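Side-chain contact in protease Do-like 1, chloroplastic (Arabidopsis thaliana, PDB 3QO6), which is a serine protease of the HtrA family required at high temperature, which may degrade damaged proteins and can cleave beta-casein: residues I66-Y70 with H71-G75. Residues are numbered along the deposited sequence; the frame is centred on the assembly and turned at random.
Sequences IVTNY and HVIRG
The carbonyl oxygen of Tyr70 accepts two backbone bonds, from Ile73 N at 2.7 Å and from Arg74 N at 3.0 Å. One residue earlier, Asn69 O accepts Val72 N at 3.2 Å. These bonds close the short helix that follows strand 65-69 in the first beta-barrel of the trypsin-like domain. In chymotrypsin-fold proteases this turn carries the catalytic histidine. Here that residue is His71, predicted to form the charge relay with Asp101 and Ser180.

The Asn69 amide runs beside the His71 imidazole, their planes 25° apart. Asn69 OD1 comes to 3.5 Å from His71 CE1. The first torsion of His71 (chi1 83°) tucks CG in over its own backbone and swings the ring toward Asn69. The polar ends are held from outside the turn: His71 ND1 is hydrogen-bonded to Asp101 OD2, and Asn69 ND2 to the backbone O of Asp101. Asp101 thus ties down both side chains, which would steady the imidazole next to Ser180. The bound peptide packs on His71 through its backbone.

On the strand side, Thr68 meets the helix with both branches. OG1 lies 4.0 Å from Val72 CB, and is itself hydrogen-bonded to the carbonyl O of Ser56. CG2 touches Ile73 CG1 at 3.7 Å, so this methyl joins the strand to the buried side of the turn.

Arg74 passes across the Tyr70 ring, and its guanidinium plane is turned 50° from the ring plane. The Tyr70 ring also stacks with Phe96. Arg74 CG makes a CH-pi contact over one ring face, 3.5 Å from the centroid and offset toward the rim.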
loop_
_atom_site.group_PDB
_atom_site.type_symbol
_atom_site.label_atom_id
_atom_site.label_comp_id
_atom_site.label_asym_id
_atom_site.label_seq_id
_atom_site.Cartn_x
_atom_site.Cartn_y
_atom_site.Cartn_z
ATOM N N ILE B 66 8.314 -38.633 16.238
ATOM C CA ILE B 66 8.385 -37.789 15.056
ATOM C C ILE B 66 9.101 -36.464 15.398
ATOM O O ILE B 66 8.813 -35.825 16.432
ATOM C CB ILE B 66 6.952 -37.495 14.517
ATOM C CG1 ILE B 66 6.187 -38.802 14.287
ATOM C CG2 ILE B 66 7.029 -36.708 13.228
ATOM C CD1 ILE B 66 6.753 -39.698 13.182
ATOM N N VAL B 67 10.047 -36.077 14.533
ATOM C CA VAL B 67 10.815 -34.847 14.708
ATOM C C VAL B 67 10.322 -33.729 13.797
ATOM O O VAL B 67 9.876 -33.963 12.682
ATOM C CB VAL B 67 12.307 -35.080 14.414
ATOM C CG1 VAL B 67 13.126 -33.871 14.842
ATOM C CG2 VAL B 67 12.783 -36.309 15.146
ATOM N N THR B 68 10.399 -32.500 14.276
ATOM C CA THR B 68 9.972 -31.392 13.459
ATOM C C THR B 68 10.482 -30.105 14.056
ATOM O O THR B 68 11.236 -30.106 15.015
ATOM C CB THR B 68 8.433 -31.337 13.349
ATOM O OG1 THR B 68 8.064 -30.453 12.287
ATOM C CG2 THR B 68 7.815 -30.815 14.640
ATOM N N ASN B 69 10.080 -28.998 13.459
ATOM C CA ASN B 69 10.472 -27.698 13.950
ATOM C C ASN B 69 9.449 -27.357 15.014
ATOM O O ASN B 69 8.242 -27.637 14.869
ATOM C CB ASN B 69 10.403 -26.633 12.830
ATOM C CG ASN B 69 11.679 -26.546 12.001
ATOM O OD1 ASN B 69 11.629 -26.292 10.799
ATOM N ND2 ASN B 69 12.824 -26.741 12.638
ATOM N N TYR B 70 9.918 -26.756 16.092
ATOM C CA TYR B 70 8.979 -26.363 17.099
ATOM C C TYR B 70 8.012 -25.337 16.519
ATOM O O TYR B 70 6.798 -25.445 16.743
ATOM C CB TYR B 70 9.690 -25.760 18.291
ATOM C CG TYR B 70 8.737 -25.095 19.245
ATOM C CD1 TYR B 70 7.589 -25.770 19.706
ATOM C CD2 TYR B 70 8.991 -23.805 19.718
ATOM C CE1 TYR B 70 6.729 -25.176 20.606
ATOM C CE2 TYR B 70 8.140 -23.206 20.621
ATOM C CZ TYR B 70 7.011 -23.886 21.061
ATOM O OH TYR B 70 6.153 -23.238 21.927
ATOM N N HIS B 71 8.525 -24.365 15.750
ATOM C CA HIS B 71 7.636 -23.333 15.216
ATOM C C HIS B 71 6.466 -23.857 14.395
ATOM O O HIS B 71 5.496 -23.150 14.193
ATOM C CB HIS B 71 8.410 -22.240 14.443
ATOM C CG HIS B 71 8.734 -22.586 13.020
ATOM N ND1 HIS B 71 9.996 -22.967 12.617
ATOM C CD2 HIS B 71 7.955 -22.631 11.912
ATOM C CE1 HIS B 71 9.976 -23.239 11.324
ATOM N NE2 HIS B 71 8.750 -23.044 10.872
ATOM N N VAL B 72 6.549 -25.106 13.955
ATOM C CA VAL B 72 5.484 -25.739 13.175
ATOM C C VAL B 72 4.358 -26.231 14.101
ATOM O O VAL B 72 3.194 -26.295 13.714
ATOM C CB VAL B 72 6.054 -26.967 12.409
ATOM C CG1 VAL B 72 4.939 -27.846 11.874
ATOM C CG2 VAL B 72 6.956 -26.506 11.285
ATOM N N ILE B 73 4.739 -26.575 15.329
ATOM C CA ILE B 73 3.864 -27.117 16.368
ATOM C C ILE B 73 3.225 -26.021 17.216
ATOM O O ILE B 73 2.091 -26.162 17.689
ATOM C CB ILE B 73 4.708 -28.067 17.276
ATOM C CG1 ILE B 73 4.942 -29.376 16.548
ATOM C CG2 ILE B 73 4.081 -28.296 18.610
ATOM C CD1 ILE B 73 3.740 -29.959 15.906
ATOM N N ARG B 74 3.958 -24.933 17.419
ATOM C CA ARG B 74 3.462 -23.826 18.226
ATOM C C ARG B 74 1.994 -23.519 17.995
ATOM O O ARG B 74 1.542 -23.438 16.848
ATOM C CB ARG B 74 4.262 -22.555 17.935
ATOM C CG ARG B 74 5.496 -22.354 18.789
ATOM C CD ARG B 74 5.248 -21.356 19.918
ATOM N NE ARG B 74 4.994 -20.009 19.413
ATOM C CZ ARG B 74 4.301 -19.079 20.067
ATOM N NH1 ARG B 74 3.778 -19.332 21.272
ATOM N NH2 ARG B 74 4.117 -17.893 19.500
ATOM N N GLY B 75 1.263 -23.351 19.099
ATOM C CA GLY B 75 -0.156 -22.998 19.060
ATOM C C GLY B 75 -1.226 -23.934 18.507
ATOM O O GLY B 75 -2.316 -23.479 18.179
#